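Local coordinates for protein phosphoribosylamine--glycine ligase (Thermotoga maritima, PDB 1VKZ) that joins phosphoribosylamine to glycine at the expense of ATP, making glycinamide ribonucleotide in the de novo purine pathway, at residues G24-E27 and H28-W32; V288-D292 and P293-V297. All coordinates share one frame; numbering follows the deposited sequence.

Contact 1 of 2, residues G24-E27 and H28-W32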
loop_
_atom_site.group_PDB
_atom_site.type_symbol
_atom_site.label_atom_id
_atom_site.label_comp_id
_atom_site.label_asym_id
_atom_site.label_seq_id
_atom_site.Cartn_x
_atom_site.Cartn_y
_atom_site.Cartn_z
ATOM N N GLY A 24 -11.326 -2.458 -0.211
ATOM C CA GLY A 24 -10.748 -1.988 1.036
ATOM C C GLY A 24 -11.007 -0.521 1.262
ATOM O O GLY A 24 -11.704 0.088 0.508
ATOM N N GLY A 25 -10.433 0.026 2.332
ATOM C CA GLY A 25 -10.579 1.433 2.693
ATOM C C GLY A 25 -9.852 2.369 1.766
ATOM O O GLY A 25 -10.286 3.498 1.590
ATOM N N ARG A 26 -8.766 1.900 1.148
ATOM C CA ARG A 26 -8.046 2.643 0.094
ATOM C C ARG A 26 -8.985 2.931 -1.045
ATOM O O ARG A 26 -9.111 4.061 -1.500
ATOM C CB ARG A 26 -6.887 1.787 -0.383
ATOM C CG ARG A 26 -6.085 2.254 -1.570
ATOM C CD ARG A 26 -4.878 1.353 -1.847
ATOM N NE ARG A 26 -5.246 -0.059 -1.971
ATOM C CZ ARG A 26 -4.462 -1.122 -1.697
ATOM N NH1 ARG A 26 -3.218 -0.994 -1.268
ATOM N NH2 ARG A 26 -4.950 -2.345 -1.856
ATOM N N GLU A 27 -9.699 1.898 -1.467
ATOM C CA GLU A 27 -10.597 1.972 -2.578
ATOM C C GLU A 27 -11.748 2.907 -2.235
ATOM O O GLU A 27 -12.130 3.766 -3.033
ATOM C CB GLU A 27 -11.103 0.579 -2.907
ATOM C CG GLU A 27 -10.075 -0.307 -3.602
ATOM C CD GLU A 27 -8.972 -0.880 -2.711
ATOM O OE1 GLU A 27 -9.138 -1.064 -1.476
ATOM O OE2 GLU A 27 -7.917 -1.197 -3.257
ATOM N N HIS A 28 -12.290 2.737 -1.040
ATOM C CA HIS A 28 -13.373 3.570 -0.585
ATOM C C HIS A 28 -12.891 5.002 -0.414
ATOM O O HIS A 28 -13.568 5.920 -0.807
ATOM C CB HIS A 28 -13.987 2.992 0.703
ATOM C CG HIS A 28 -15.199 3.726 1.179
ATOM N ND1 HIS A 28 -15.658 3.636 2.476
ATOM C CD2 HIS A 28 -16.041 4.571 0.539
ATOM C CE1 HIS A 28 -16.732 4.399 2.612
ATOM N NE2 HIS A 28 -16.975 4.992 1.458
ATOM N N ALA A 29 -11.711 5.196 0.144
ATOM C CA ALA A 29 -11.143 6.530 0.230
ATOM C C ALA A 29 -11.001 7.181 -1.164
ATOM O O ALA A 29 -11.440 8.322 -1.384
ATOM C CB ALA A 29 -9.836 6.491 0.946
ATOM N N ILE A 30 -10.418 6.460 -2.103
ATOM C CA ILE A 30 -10.261 6.976 -3.460
ATOM C C ILE A 30 -11.628 7.317 -4.094
ATOM O O ILE A 30 -11.826 8.403 -4.609
ATOM C CB ILE A 30 -9.469 6.019 -4.304
ATOM C CG1 ILE A 30 -8.024 5.966 -3.800
ATOM C CG2 ILE A 30 -9.469 6.493 -5.719
ATOM C CD1 ILE A 30 -7.212 4.845 -4.373
ATOM N N GLY A 31 -12.585 6.423 -3.956
ATOM C CA GLY A 31 -13.936 6.704 -4.419
ATOM C C GLY A 31 -14.620 7.810 -3.672
ATOM O O GLY A 31 -15.485 8.453 -4.185
ATOM N N TRP A 32 -14.259 7.999 -2.412
ATOM C CA TRP A 32 -14.913 9.019 -1.593
ATOM C C TRP A 32 -14.534 10.404 -2.139
ATOM O O TRP A 32 -15.395 11.214 -2.397
ATOM C CB TRP A 32 -14.527 8.822 -0.123
ATOM C CG TRP A 32 -14.884 9.961 0.768
ATOM C CD1 TRP A 32 -16.085 10.206 1.350
ATOM C CD2 TRP A 32 -14.005 11.012 1.199
ATOM N NE1 TRP A 32 -16.017 11.351 2.114
ATOM C CE2 TRP A 32 -14.756 11.872 2.033
ATOM C CE3 TRP A 32 -12.649 11.306 0.977
ATOM C CZ2 TRP A 32 -14.203 13.002 2.641
ATOM C CZ3 TRP A 32 -12.108 12.455 1.571
ATOM C CH2 TRP A 32 -12.883 13.271 2.399
#
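The glycine-rich turn after strand 17-22 leads into the first turns of helix 25-36, where Gly24 O accepts the amide of His28 at 3.1 Å and Arg26 O that of Ile30 at 2.8 Å. Gly24 is the N-cap residue, and its own N-H meets Glu27 OE1 at 2.9 Å, approaching from above the carboxylate plane, 40° out of it. This is the glutamate half of a capping box; glycine has no side chain to return the other half, and a CB on Gly24 would run into OE1. Turn and helix belong to the beta-alpha-beta unit of strands 17-22 and 40-43 in the Rossmann-like N domain. A bend at chi2 (76°) curls Glu27 back over the helix start, so that its other oxygen, OE2, forms a salt bridge with Arg26 NE at 3.2 Å. OE2 lies nearly in the guanidinium plane, but NE comes to it from 45° above the carboxylate plane; Arg26 NH1 donates to Leu290 O. An alanine at Glu27 would remove both oxygens, which would probably leave the Gly24 amide without this acceptor and Arg26 NE without its carboxylate mate. The aliphatic part of Arg26 runs alongside Ile30, CG to CD1 at 4.0 Å, and Ile30 also packs on Ile20 of the sheet. His28, its CG anti to the backbone N, heads away into a buried site, where NE2 bonds to Asp53 and ND1 to the amide of Phe358.

Contact 2 of 2, residues V288-D292 and P293-V297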
loop_
_atom_site.group_PDB
_atom_site.type_symbol
_atom_site.label_atom_id
_atom_site.label_comp_id
_atom_site.label_asym_id
_atom_site.label_seq_id
_atom_site.Cartn_x
_atom_site.Cartn_y
_atom_site.Cartn_z
ATOM N N VAL A 288 3.325 -0.795 -6.881
ATOM C CA VAL A 288 2.768 -0.075 -8.047
ATOM C C VAL A 288 1.354 0.356 -7.779
ATOM O O VAL A 288 0.530 0.370 -8.669
ATOM C CB VAL A 288 2.818 -0.917 -9.334
ATOM C CG1 VAL A 288 4.290 -1.131 -9.748
ATOM C CG2 VAL A 288 2.086 -2.222 -9.153
ATOM N N ARG A 289 1.082 0.693 -6.538
ATOM C CA ARG A 289 -0.159 1.283 -6.160
ATOM C C ARG A 289 0.060 1.922 -4.788
ATOM O O ARG A 289 1.115 1.762 -4.191
ATOM C CB ARG A 289 -1.254 0.229 -6.130
ATOM C CG ARG A 289 -0.839 -1.103 -5.529
ATOM C CD ARG A 289 -0.454 -1.042 -4.065
ATOM N NE ARG A 289 -0.015 -2.334 -3.537
ATOM C CZ ARG A 289 0.304 -2.563 -2.260
ATOM N NH1 ARG A 289 0.229 -1.591 -1.351
ATOM N NH2 ARG A 289 0.694 -3.775 -1.888
ATOM N N LEU A 290 -0.933 2.625 -4.276
ATOM C CA LEU A 290 -0.754 3.360 -3.035
ATOM C C LEU A 290 -1.001 2.408 -1.922
ATOM O O LEU A 290 -1.705 1.425 -2.133
ATOM C CB LEU A 290 -1.777 4.473 -2.954
ATOM C CG LEU A 290 -1.693 5.479 -4.086
ATOM C CD1 LEU A 290 -2.914 6.359 -4.009
ATOM C CD2 LEU A 290 -0.380 6.253 -3.967
ATOM N N GLY A 291 -0.458 2.719 -0.743
ATOM C CA GLY A 291 -0.673 1.916 0.471
ATOM C C GLY A 291 -2.052 2.026 1.152
ATOM O O GLY A 291 -2.859 2.910 0.834
ATOM N N ASP A 292 -2.313 1.081 2.060
ATOM C CA ASP A 292 -3.539 0.990 2.867
ATOM C C ASP A 292 -3.031 0.642 4.255
ATOM O O ASP A 292 -2.548 -0.451 4.448
ATOM C CB ASP A 292 -4.427 -0.140 2.358
ATOM C CG ASP A 292 -5.916 0.004 2.746
ATOM O OD1 ASP A 292 -6.292 0.602 3.759
ATOM O OD2 ASP A 292 -6.814 -0.491 2.053
ATOM N N PRO A 293 -3.130 1.535 5.240
ATOM C CA PRO A 293 -4.008 2.682 5.230
ATOM C C PRO A 293 -3.392 4.041 4.910
ATOM O O PRO A 293 -3.932 5.046 5.355
ATOM C CB PRO A 293 -4.500 2.680 6.652
ATOM C CG PRO A 293 -3.366 2.107 7.452
ATOM C CD PRO A 293 -2.406 1.447 6.516
ATOM N N GLU A 294 -2.311 4.112 4.138
ATOM C CA GLU A 294 -1.759 5.443 3.816
ATOM C C GLU A 294 -2.683 6.279 2.934
ATOM O O GLU A 294 -2.749 7.477 3.063
ATOM C CB GLU A 294 -0.402 5.344 3.123
ATOM C CG GLU A 294 0.738 4.873 4.012
ATOM C CD GLU A 294 1.087 3.428 3.784
ATOM O OE1 GLU A 294 0.150 2.620 3.641
ATOM O OE2 GLU A 294 2.289 3.111 3.757
ATOM N N THR A 295 -3.354 5.634 1.998
ATOM C CA THR A 295 -4.263 6.327 1.079
ATOM C C THR A 295 -5.362 7.078 1.803
ATOM O O THR A 295 -5.654 8.235 1.480
ATOM C CB THR A 295 -4.900 5.313 0.076
ATOM O OG1 THR A 295 -3.905 4.744 -0.799
ATOM C CG2 THR A 295 -5.915 6.002 -0.861
ATOM N N GLU A 296 -5.982 6.415 2.772
ATOM C CA GLU A 296 -7.014 7.024 3.643
ATOM C C GLU A 296 -6.510 8.362 4.160
ATOM O O GLU A 296 -7.204 9.355 4.093
ATOM C CB GLU A 296 -7.342 6.098 4.833
ATOM C CG GLU A 296 -8.152 4.859 4.483
ATOM C CD GLU A 296 -7.357 3.650 4.002
ATOM O OE1 GLU A 296 -6.307 3.763 3.307
ATOM O OE2 GLU A 296 -7.833 2.538 4.288
ATOM N N VAL A 297 -5.281 8.386 4.655
ATOM C CA VAL A 297 -4.735 9.602 5.247
ATOM C C VAL A 297 -4.443 10.663 4.194
ATOM O O VAL A 297 -4.799 11.812 4.361
ATOM C CB VAL A 297 -3.490 9.297 6.089
ATOM C CG1 VAL A 297 -2.902 10.569 6.653
ATOM C CG2 VAL A 297 -3.877 8.423 7.231
#
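Gly291 O is gripped twice by Thr295, whose OG1 donates in the carbonyl plane at 2.7 Å and whose amide N donates from above that plane at 3.0 Å. The hydroxyl reaches the carbonyl because OG1 is anti to the carbonyl carbon of Thr295 (chi1 -66°), and there it also presses against Leu290 CB. Glycine suits position 291: Glu294 OE1 lies 3.3 Å from Gly291 CA, where a CB would collide with it. Asp292 OD1 comes within 2.5 Å of Glu296 OE2, the two carboxylate planes standing 62° apart. Between these residues, a cis peptide bond before Pro293 turns the backbone sharply into helix 294-301, for which Pro293 is the N-cap. The run from Arg289 to Glu296 is the Arg-Leu-Gly-Asp-Pro-Glu signature of the GARS family, in its ATP-grasp region, just after strand 280-287 with the predicted magnesium ligands Glu285 and Asn287. Farther out, Asp292 O is held by Arg374, Asp292 OD2 accepts the amide of Arg26 at the start of helix 25-36, and His377 of strand 374-382 stands near Glu296 OE2. Two acids this close would probably repel each other if both were charged, so the pair is likely to depend on such polar neighbours.

In the fold
From the N terminus, strand 17-22 runs into contact 1, which forms the first turns of helix 25-36 within the N domain. More than 250 residues later, strand 280-287 of the ATP-grasp region leaves its sheet, and contact 2 forms the entry into helix 294-301. Each is a continuous piece of chain, and the two stand in series, neither nested nor crossed, yet in space their centres lie about 9 Å apart. Arg26 joins them, since its backbone and its side chain both reach the loop of 288-292, and Glu296 packs against Gly25. Two helix starts, one from each domain, thus meet near the predicted metal-binding residue Asn287.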